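Local coordinates for protein chitin deacetylase (Bombyx mori, PDB 5ZNT) that hydrolyses the N-acetyl groups of N-acetylglucosamine residues in chitin, using a zinc ion, to give chitosan and acetate, at residues I40-D45 and Y286-I291; D71-Y76 and M303-Q308; D297-T302 and E318-E323. All coordinates share one frame; numbering follows the deposited sequence.

Contact 1. Residues I40-D45 and Y286-I291; sequences ITITFD and YWIDEI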
loop_
_atom_site.group_PDB
_atom_site.type_symbol
_atom_site.label_atom_id
_atom_site.label_comp_id
_atom_site.label_asym_id
_atom_site.label_seq_id
_atom_site.Cartn_x
_atom_site.Cartn_y
_atom_site.Cartn_z
ATOM N N ILE A 40 -10.390 -3.546 4.537
ATOM C CA ILE A 40 -9.512 -2.559 5.156
ATOM C C ILE A 40 -8.087 -2.895 4.731
ATOM O O ILE A 40 -7.651 -4.038 4.884
ATOM C CB ILE A 40 -9.651 -2.552 6.690
ATOM C CG1 ILE A 40 -11.125 -2.293 7.066
ATOM C CG2 ILE A 40 -8.772 -1.455 7.322
ATOM C CD1 ILE A 40 -11.408 -2.330 8.578
ATOM N N THR A 41 -7.374 -1.913 4.186
ATOM C CA THR A 41 -5.983 -2.105 3.762
ATOM C C THR A 41 -5.093 -1.322 4.719
ATOM O O THR A 41 -4.892 -0.121 4.555
ATOM C CB THR A 41 -5.747 -1.665 2.316
ATOM O OG1 THR A 41 -6.046 -0.272 2.156
ATOM C CG2 THR A 41 -6.617 -2.469 1.353
ATOM N N ILE A 42 -4.592 -2.008 5.743
ATOM C CA ILE A 42 -3.515 -1.455 6.549
ATOM C C ILE A 42 -2.236 -1.477 5.723
ATOM O O ILE A 42 -1.890 -2.507 5.138
ATOM C CB ILE A 42 -3.331 -2.278 7.829
ATOM C CG1 ILE A 42 -4.590 -2.239 8.697
ATOM C CG2 ILE A 42 -2.096 -1.800 8.597
ATOM C CD1 ILE A 42 -4.554 -3.334 9.783
ATOM N N THR A 43 -1.528 -0.346 5.663
ATOM C CA THR A 43 -0.240 -0.310 4.978
ATOM C C THR A 43 0.798 0.344 5.874
ATOM O O THR A 43 0.466 1.097 6.795
ATOM C CB THR A 43 -0.299 0.439 3.625
ATOM O OG1 THR A 43 -0.390 1.858 3.850
ATOM C CG2 THR A 43 -1.512 -0.013 2.781
ATOM N N PHE A 44 2.074 0.051 5.573
ATOM C CA PHE A 44 3.226 0.650 6.234
ATOM C C PHE A 44 4.248 1.074 5.188
ATOM O O PHE A 44 4.596 0.282 4.302
ATOM C CB PHE A 44 3.865 -0.340 7.217
ATOM C CG PHE A 44 2.938 -0.764 8.303
ATOM C CD1 PHE A 44 2.695 0.074 9.384
ATOM C CD2 PHE A 44 2.277 -1.986 8.227
ATOM C CE1 PHE A 44 1.804 -0.314 10.384
ATOM C CE2 PHE A 44 1.401 -2.374 9.230
ATOM C CZ PHE A 44 1.178 -1.541 10.306
ATOM N N ASP A 45 4.743 2.288 5.316
ATOM C CA ASP A 45 5.744 2.726 4.383
ATOM C C ASP A 45 7.106 2.573 5.011
ATOM O O ASP A 45 7.265 2.360 6.231
ATOM C CB ASP A 45 5.433 4.120 3.864
ATOM C CG ASP A 45 4.204 4.163 2.985
ATOM O OD1 ASP A 45 3.545 3.113 2.832
ATOM O OD2 ASP A 45 3.897 5.259 2.460
ATOM N N TYR A 286 -6.831 -2.093 20.188
ATOM C CA TYR A 286 -8.167 -2.186 20.767
ATOM C C TYR A 286 -9.225 -2.119 19.675
ATOM O O TYR A 286 -10.150 -2.945 19.630
ATOM C CB TYR A 286 -8.372 -1.067 21.788
ATOM C CG TYR A 286 -9.690 -1.159 22.514
ATOM C CD1 TYR A 286 -10.859 -0.693 21.926
ATOM C CD2 TYR A 286 -9.766 -1.713 23.785
ATOM C CE1 TYR A 286 -12.077 -0.783 22.576
ATOM C CE2 TYR A 286 -10.981 -1.801 24.454
ATOM C CZ TYR A 286 -12.132 -1.342 23.841
ATOM O OH TYR A 286 -13.354 -1.430 24.492
ATOM N N TRP A 287 -9.093 -1.140 18.777
ATOM C CA TRP A 287 -10.038 -0.980 17.679
ATOM C C TRP A 287 -10.075 -2.215 16.784
ATOM O O TRP A 287 -11.158 -2.728 16.461
ATOM C CB TRP A 287 -9.673 0.267 16.869
ATOM C CG TRP A 287 -10.596 0.501 15.730
ATOM C CD1 TRP A 287 -11.852 1.061 15.794
ATOM C CD2 TRP A 287 -10.365 0.188 14.346
ATOM N NE1 TRP A 287 -12.408 1.104 14.545
ATOM C CE2 TRP A 287 -11.521 0.581 13.637
ATOM C CE3 TRP A 287 -9.295 -0.391 13.637
ATOM C CZ2 TRP A 287 -11.643 0.424 12.263
ATOM C CZ3 TRP A 287 -9.421 -0.543 12.268
ATOM C CH2 TRP A 287 -10.594 -0.149 11.598
ATOM N N ILE A 288 -8.906 -2.678 16.330
ATOM C CA ILE A 288 -8.836 -3.873 15.488
ATOM C C ILE A 288 -9.548 -5.043 16.157
ATOM O O ILE A 288 -10.332 -5.761 15.527
ATOM C CB ILE A 288 -7.373 -4.251 15.190
ATOM C CG1 ILE A 288 -6.733 -3.264 14.225
ATOM C CG2 ILE A 288 -7.310 -5.639 14.593
ATOM C CD1 ILE A 288 -5.228 -3.552 14.028
ATOM N N ASP A 289 -9.239 -5.284 17.422
ATOM C CA ASP A 289 -9.814 -6.436 18.103
ATOM C C ASP A 289 -11.323 -6.271 18.272
ATOM O O ASP A 289 -12.087 -7.228 18.106
ATOM C CB ASP A 289 -9.135 -6.625 19.450
ATOM C CG ASP A 289 -7.705 -7.101 19.321
ATOM O OD1 ASP A 289 -7.355 -7.729 18.286
ATOM O OD2 ASP A 289 -6.940 -6.874 20.275
ATOM N N GLU A 290 -11.770 -5.051 18.545
ATOM C CA GLU A 290 -13.194 -4.786 18.664
ATOM C C GLU A 290 -13.918 -4.958 17.328
ATOM O O GLU A 290 -15.006 -5.545 17.276
ATOM C CB GLU A 290 -13.404 -3.383 19.227
ATOM C CG GLU A 290 -14.874 -3.062 19.480
ATOM C CD GLU A 290 -15.049 -1.719 20.110
ATOM O OE1 GLU A 290 -14.621 -0.720 19.494
ATOM O OE2 GLU A 290 -15.603 -1.661 21.227
ATOM N N ILE A 291 -13.325 -4.464 16.235
ATOM C CA ILE A 291 -13.920 -4.631 14.910
ATOM C C ILE A 291 -13.965 -6.106 14.511
ATOM O O ILE A 291 -14.984 -6.594 14.001
ATOM C CB ILE A 291 -13.142 -3.803 13.867
ATOM C CG1 ILE A 291 -13.377 -2.294 14.057
ATOM C CG2 ILE A 291 -13.500 -4.257 12.470
ATOM C CD1 ILE A 291 -14.756 -1.799 13.642
#
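Trp287 turns its CG anti to the backbone N (chi1 -180°), while Ile40 holds CG1 anti to its carbonyl carbon (chi1 -57°) and extends CD1 beyond it with chi2 at 177°; the two side chains thus approach from opposite directions and meet in the space between strand and helix. Ile40 CD1 lies 3.8 Å from Trp287 CH2, at the far end of the indole, and reaches it obliquely. Within the helix, CG1 of Ile291, one turn on, sits over a face of the same ring, 3.4 Å above its plane and offset toward the rim. A looser meeting of methyl groups follows alongside, with Ile42 CD1 4.3 Å from Ile288 CD1. No hydrogen bond joins the two segments: the contact is buried hydrocarbon throughout, and the indole NE1 makes a weak hydrogen bond to Asn251 OD1. Ile40 and Ile42, two residues apart, project from one face of strand 38-45 onto helix 278-294. Leu267 of strand 265-270 adds to this apolar layer beside Ile40 and Trp287, and Val298 and Phe300 of strand 298-300 fill in around Ile40, so the helix covers three adjacent strands of the parallel sheet.

Contact 2. Residues D71-Y76 and M303-Q308; sequences DIKATY and MTQVIQ
Lys73 NZ, on a side chain whose CB faces Gln305 across the contact, is gripped by backbone carbonyls: it donates to Asp71 O over 2.8 Å, to Cys329 O, and weakly to Lys328 O. The donor stands 27° out of the carbonyl plane of Asp71. Because the side chain doubles back on its own loop, its aliphatic root alone meets the helix, with Lys73 CB 4.2 Å from Gln305 OE1. That oxygen has its strong partner in Thr302 N; with Thr302 at the N-cap, its own side chain capping a backbone N of the helix, and Gln305 three residues on, the two form a capping box.

The polar link between the segments lies at the start of the same helix. Met303 N, in its first turn, donates to Thr75 OG1 at 2.9 Å with an N-H...O angle of 153°, so a backbone N-H that has no helical acceptor is satisfied by a strand side chain. Thr75 presents the hydroxyl by setting OG1 anti to its carbonyl carbon (chi1 -55°), which leaves CG2 to pack 3.6 Å from Met303 CG. The methionine bends at chi2 and chi3 and crosses the threonine at about a right angle. The helix dipole would probably strengthen the pull on the hydroxyl oxygen.

Met303 and Val306 touch Thr41 and Met211, so helix 303-311 is wedged between strands 38-45 and 75-78 on one side and strand 209-214 on another. It lies on the sheet face turned away from helix 278-294, and so fills, and probably plugs, the inside of the distorted beta/alpha barrel typical of carbohydrate esterase 4 catalytic domains.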
loop_
_atom_site.group_PDB
_atom_site.type_symbol
_atom_site.label_atom_id
_atom_site.label_comp_id
_atom_site.label_asym_id
_atom_site.label_seq_id
_atom_site.Cartn_x
_atom_site.Cartn_y
_atom_site.Cartn_z
ATOM N N ASP A 71 -5.180 -15.257 9.109
ATOM C CA ASP A 71 -4.531 -14.108 9.731
ATOM C C ASP A 71 -4.796 -12.841 8.922
ATOM O O ASP A 71 -4.804 -12.861 7.694
ATOM C CB ASP A 71 -3.022 -14.343 9.832
ATOM C CG ASP A 71 -2.673 -15.512 10.747
ATOM O OD1 ASP A 71 -3.372 -15.729 11.750
ATOM O OD2 ASP A 71 -1.682 -16.189 10.473
ATOM N N ILE A 72 -5.033 -11.735 9.626
ATOM C CA ILE A 72 -5.143 -10.447 8.948
ATOM C C ILE A 72 -3.840 -10.155 8.204
ATOM O O ILE A 72 -2.753 -10.565 8.625
ATOM C CB ILE A 72 -5.481 -9.318 9.936
ATOM C CG1 ILE A 72 -4.417 -9.174 11.023
ATOM C CG2 ILE A 72 -6.825 -9.574 10.588
ATOM C CD1 ILE A 72 -4.676 -7.904 11.890
ATOM N N LYS A 73 -3.955 -9.477 7.067
ATOM C CA LYS A 73 -2.807 -9.216 6.206
ATOM C C LYS A 73 -2.700 -7.724 5.930
ATOM O O LYS A 73 -3.712 -7.032 5.794
ATOM C CB LYS A 73 -2.904 -9.956 4.871
ATOM C CG LYS A 73 -3.072 -11.483 4.980
ATOM C CD LYS A 73 -1.904 -12.121 5.756
ATOM C CE LYS A 73 -1.885 -13.643 5.511
ATOM N NZ LYS A 73 -3.230 -14.247 5.806
ATOM N N ALA A 74 -1.456 -7.245 5.819
ATOM C CA ALA A 74 -1.148 -5.849 5.534
ATOM C C ALA A 74 -0.235 -5.768 4.310
ATOM O O ALA A 74 0.242 -6.780 3.791
ATOM C CB ALA A 74 -0.503 -5.165 6.764
ATOM N N THR A 75 -0.011 -4.546 3.832
ATOM C CA THR A 75 0.826 -4.274 2.661
ATOM C C THR A 75 1.961 -3.349 3.084
ATOM O O THR A 75 1.715 -2.350 3.747
ATOM C CB THR A 75 0.007 -3.610 1.538
ATOM O OG1 THR A 75 -1.139 -4.426 1.220
ATOM C CG2 THR A 75 0.849 -3.420 0.270
ATOM N N TYR A 76 3.194 -3.675 2.695
ATOM C CA TYR A 76 4.377 -2.912 3.079
ATOM C C TYR A 76 4.948 -2.260 1.831
ATOM O O TYR A 76 5.332 -2.961 0.888
ATOM C CB TYR A 76 5.433 -3.809 3.723
ATOM C CG TYR A 76 4.999 -4.323 5.075
ATOM C CD1 TYR A 76 4.120 -5.393 5.181
ATOM C CD2 TYR A 76 5.446 -3.719 6.244
ATOM C CE1 TYR A 76 3.694 -5.858 6.420
ATOM C CE2 TYR A 76 5.043 -4.191 7.498
ATOM C CZ TYR A 76 4.183 -5.267 7.570
ATOM O OH TYR A 76 3.783 -5.721 8.791
ATOM N N MET A 303 -3.390 -5.012 -0.589
ATOM C CA MET A 303 -3.855 -4.248 -1.749
ATOM C C MET A 303 -4.134 -5.157 -2.931
ATOM O O MET A 303 -5.137 -4.991 -3.633
ATOM C CB MET A 303 -2.816 -3.205 -2.142
ATOM C CG MET A 303 -2.385 -2.340 -1.009
ATOM S SD MET A 303 -3.584 -1.044 -0.801
ATOM C CE MET A 303 -2.637 0.293 -1.351
ATOM N N THR A 304 -3.212 -6.087 -3.214
ATOM C CA THR A 304 -3.447 -7.044 -4.288
ATOM C C THR A 304 -4.749 -7.805 -4.056
ATOM O O THR A 304 -5.500 -8.066 -5.002
ATOM C CB THR A 304 -2.267 -8.012 -4.400
ATOM O OG1 THR A 304 -1.134 -7.316 -4.927
ATOM C CG2 THR A 304 -2.592 -9.213 -5.331
ATOM N N GLN A 305 -5.051 -8.137 -2.795
ATOM C CA GLN A 305 -6.284 -8.864 -2.501
ATOM C C GLN A 305 -7.527 -8.011 -2.764
ATOM O O GLN A 305 -8.576 -8.558 -3.128
ATOM C CB GLN A 305 -6.256 -9.369 -1.059
ATOM C CG GLN A 305 -5.405 -10.616 -0.932
ATOM C CD GLN A 305 -5.125 -11.031 0.485
ATOM O OE1 GLN A 305 -5.384 -10.292 1.437
ATOM N NE2 GLN A 305 -4.608 -12.243 0.640
ATOM N N VAL A 306 -7.439 -6.689 -2.595
ATOM C CA VAL A 306 -8.556 -5.834 -2.992
ATOM C C VAL A 306 -8.799 -5.963 -4.490
ATOM O O VAL A 306 -9.930 -6.191 -4.937
ATOM C CB VAL A 306 -8.311 -4.368 -2.591
ATOM C CG1 VAL A 306 -9.446 -3.481 -3.142
ATOM C CG2 VAL A 306 -8.252 -4.228 -1.092
ATOM N N ILE A 307 -7.733 -5.838 -5.285
ATOM C CA ILE A 307 -7.867 -5.937 -6.737
ATOM C C ILE A 307 -8.427 -7.300 -7.138
ATOM O O ILE A 307 -9.236 -7.404 -8.066
ATOM C CB ILE A 307 -6.511 -5.653 -7.418
ATOM C CG1 ILE A 307 -6.082 -4.207 -7.159
ATOM C CG2 ILE A 307 -6.575 -5.945 -8.928
ATOM C CD1 ILE A 307 -4.636 -3.875 -7.636
ATOM N N GLN A 308 -8.021 -8.365 -6.442
ATOM C CA GLN A 308 -8.532 -9.689 -6.778
ATOM C C GLN A 308 -10.034 -9.776 -6.518
ATOM O O GLN A 308 -10.772 -10.384 -7.307
ATOM C CB GLN A 308 -7.764 -10.758 -6.001
ATOM C CG GLN A 308 -6.371 -10.992 -6.559
ATOM C CD GLN A 308 -5.521 -11.826 -5.640
ATOM O OE1 GLN A 308 -5.578 -11.678 -4.420
ATOM N NE2 GLN A 308 -4.734 -12.723 -6.218
#

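Contact 3. Residues D297-T302 and E318-E323; sequences DVYFVT and EAKNFE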
loop_
_atom_site.group_PDB
_atom_site.type_symbol
_atom_site.label_atom_id
_atom_site.label_comp_id
_atom_site.label_asym_id
_atom_site.label_seq_id
_atom_site.Cartn_x
_atom_site.Cartn_y
_atom_site.Cartn_z
ATOM N N ASP A 297 -18.286 -9.345 8.607
ATOM C CA ASP A 297 -18.286 -8.831 7.242
ATOM C C ASP A 297 -17.154 -7.832 6.984
ATOM O O ASP A 297 -17.244 -7.041 6.040
ATOM C CB ASP A 297 -19.644 -8.186 6.927
ATOM C CG ASP A 297 -20.038 -7.123 7.938
ATOM O OD1 ASP A 297 -19.294 -6.921 8.925
ATOM O OD2 ASP A 297 -21.102 -6.482 7.760
ATOM N N VAL A 298 -16.094 -7.858 7.793
ATOM C CA VAL A 298 -14.955 -6.946 7.659
ATOM C C VAL A 298 -13.696 -7.795 7.478
ATOM O O VAL A 298 -13.439 -8.699 8.280
ATOM C CB VAL A 298 -14.824 -6.015 8.881
ATOM C CG1 VAL A 298 -13.475 -5.245 8.865
ATOM C CG2 VAL A 298 -15.994 -5.019 8.942
ATOM N N TYR A 299 -12.920 -7.505 6.435
ATOM C CA TYR A 299 -11.682 -8.227 6.129
ATOM C C TYR A 299 -10.511 -7.249 6.035
ATOM O O TYR A 299 -10.572 -6.279 5.272
ATOM C CB TYR A 299 -11.784 -8.973 4.798
ATOM C CG TYR A 299 -12.570 -10.258 4.853
ATOM C CD1 TYR A 299 -13.968 -10.239 4.926
ATOM C CD2 TYR A 299 -11.924 -11.490 4.809
ATOM C CE1 TYR A 299 -14.704 -11.430 4.961
ATOM C CE2 TYR A 299 -12.646 -12.678 4.839
ATOM C CZ TYR A 299 -14.031 -12.635 4.916
ATOM O OH TYR A 299 -14.731 -13.816 4.939
ATOM N N PHE A 300 -9.440 -7.533 6.781
ATOM C CA PHE A 300 -8.162 -6.827 6.635
ATOM C C PHE A 300 -7.337 -7.588 5.614
ATOM O O PHE A 300 -6.894 -8.712 5.883
ATOM C CB PHE A 300 -7.437 -6.747 7.975
ATOM C CG PHE A 300 -8.157 -5.921 9.000
ATOM C CD1 PHE A 300 -9.212 -6.459 9.721
ATOM C CD2 PHE A 300 -7.781 -4.605 9.245
ATOM C CE1 PHE A 300 -9.889 -5.698 10.661
ATOM C CE2 PHE A 300 -8.442 -3.845 10.209
ATOM C CZ PHE A 300 -9.503 -4.387 10.901
ATOM N N VAL A 301 -7.152 -6.991 4.432
ATOM C CA VAL A 301 -6.548 -7.653 3.289
ATOM C C VAL A 301 -5.425 -6.794 2.703
ATOM O O VAL A 301 -5.317 -5.591 2.968
ATOM C CB VAL A 301 -7.609 -7.959 2.204
ATOM C CG1 VAL A 301 -8.657 -8.971 2.736
ATOM C CG2 VAL A 301 -8.289 -6.670 1.779
ATOM N N THR A 302 -4.599 -7.428 1.871
ATOM C CA THR A 302 -3.574 -6.695 1.137
ATOM C C THR A 302 -4.197 -5.899 -0.005
ATOM O O THR A 302 -5.351 -6.106 -0.396
ATOM C CB THR A 302 -2.526 -7.642 0.567
ATOM O OG1 THR A 302 -3.102 -8.399 -0.504
ATOM C CG2 THR A 302 -2.012 -8.611 1.634
ATOM N N GLU A 318 -19.988 -15.475 0.235
ATOM C CA GLU A 318 -18.999 -16.134 -0.601
ATOM C C GLU A 318 -17.566 -15.836 -0.160
ATOM O O GLU A 318 -16.664 -16.633 -0.450
ATOM C CB GLU A 318 -19.206 -15.711 -2.053
ATOM C CG GLU A 318 -20.585 -16.090 -2.602
ATOM C CD GLU A 318 -20.922 -15.330 -3.858
ATOM O OE1 GLU A 318 -20.399 -14.205 -4.008
ATOM O OE2 GLU A 318 -21.696 -15.848 -4.694
ATOM N N ALA A 319 -17.338 -14.715 0.529
ATOM C CA ALA A 319 -15.966 -14.304 0.832
ATOM C C ALA A 319 -15.234 -15.320 1.702
ATOM O O ALA A 319 -14.001 -15.432 1.612
ATOM C CB ALA A 319 -15.976 -12.930 1.512
ATOM N N LYS A 320 -15.969 -16.088 2.513
ATOM C CA LYS A 320 -15.350 -17.041 3.430
ATOM C C LYS A 320 -14.509 -18.082 2.707
ATOM O O LYS A 320 -13.541 -18.595 3.278
ATOM C CB LYS A 320 -16.421 -17.750 4.259
ATOM C CG LYS A 320 -16.946 -16.924 5.407
ATOM C CD LYS A 320 -18.064 -17.647 6.166
ATOM C CE LYS A 320 -19.287 -17.874 5.264
ATOM N NZ LYS A 320 -20.476 -18.410 5.991
ATOM N N ASN A 321 -14.864 -18.431 1.471
ATOM C CA ASN A 321 -14.126 -19.454 0.741
ATOM C C ASN A 321 -13.460 -18.899 -0.513
ATOM O O ASN A 321 -13.047 -19.670 -1.383
ATOM C CB ASN A 321 -15.044 -20.634 0.393
ATOM C CG ASN A 321 -16.350 -20.191 -0.231
ATOM O OD1 ASN A 321 -16.373 -19.649 -1.335
ATOM N ND2 ASN A 321 -17.444 -20.387 0.492
ATOM N N PHE A 322 -13.340 -17.575 -0.614
ATOM C CA PHE A 322 -12.637 -16.935 -1.724
ATOM C C PHE A 322 -11.150 -17.277 -1.648
ATOM O O PHE A 322 -10.457 -16.881 -0.701
ATOM C CB PHE A 322 -12.874 -15.430 -1.657
ATOM C CG PHE A 322 -12.442 -14.684 -2.880
ATOM C CD1 PHE A 322 -12.694 -15.188 -4.148
ATOM C CD2 PHE A 322 -11.783 -13.459 -2.761
ATOM C CE1 PHE A 322 -12.308 -14.480 -5.284
ATOM C CE2 PHE A 322 -11.399 -12.743 -3.884
ATOM C CZ PHE A 322 -11.658 -13.249 -5.149
ATOM N N GLU A 323 -10.656 -18.028 -2.634
ATOM C CA GLU A 323 -9.303 -18.572 -2.546
ATOM C C GLU A 323 -8.201 -17.514 -2.498
ATOM O O GLU A 323 -7.256 -17.700 -1.712
ATOM C CB GLU A 323 -9.046 -19.548 -3.702
ATOM C CG GLU A 323 -9.704 -20.914 -3.510
ATOM C CD GLU A 323 -9.430 -21.519 -2.129
ATOM O OE1 GLU A 323 -8.255 -21.531 -1.683
ATOM O OE2 GLU A 323 -10.398 -21.977 -1.480
#
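Tyr299 reaches Ala319 and Lys320 with the outer end of its phenol, which arrives over the start of a type I beta turn running from Ala319 to Phe322. Its CG lies anti to the carbonyl carbon (chi1 -78°), and this rotation carries the ring off the strand to the turn. Ala319 CB approaches the ring obliquely, 3.9 Å from Tyr299 CZ and 4.0 Å from Tyr299 CE1. The hydroxyl oxygen rides over the peptide that opens the turn: Tyr299 OH is 3.6 Å from Ala319 C and 3.5 Å from Lys320 N, a packing distance. Lys320 adds the base of its chain, CG lying 3.8 Å from Tyr299 OH. Beyond that carbon the lysine runs out extended at chi2, bends at chi3 (-64°) and leads its ammonium away from the strand, where the residue is exposed.

The contact joins strand 298-300, parallel to strand 38-45 in the central sheet of the esterase domain, to the C-terminal end of helix 316-319 and the turn that follows it. Side chains alternate along this strand: Val298 and Phe300 face helix 278-294, while Tyr299 points to the other side. There its ring also meets Trp325, with the planes at about 45°, and touches Asn66 and Pro67. Cutting Tyr299 back to an alanine is likely to take away the ring that Ala319 CB and Trp325 pack against and to open a gap between strand and turn. The turn itself is held by Phe322 N donating to Ala319 O at 3.2 Å, and Phe322 packs edge-to-face with Trp325.

How the contacts relate
Strand 38-45 ties the three contacts together. Its backbone pairs with the first segment of contact 2 (Ile42 O to Thr75 N 3.1 Å, a probable hydrogen bond) and with that of contact 3 (Ile40 N to Tyr299 O 2.8 Å, likewise probable). The contact centres lie about 12 Å (1 and 2), 15 Å (1 and 3) and 10 Å (2 and 3) apart. Helix 278-294 leads into strand 298-300, and that strand into helix 303-311. Contact 2 stands back from the active site: the Thr75 side chain is about 13 Å from the zinc ion and about 10 Å from that of its ligand His101. Asp46, another ligand, directly follows contact 1's strand segment.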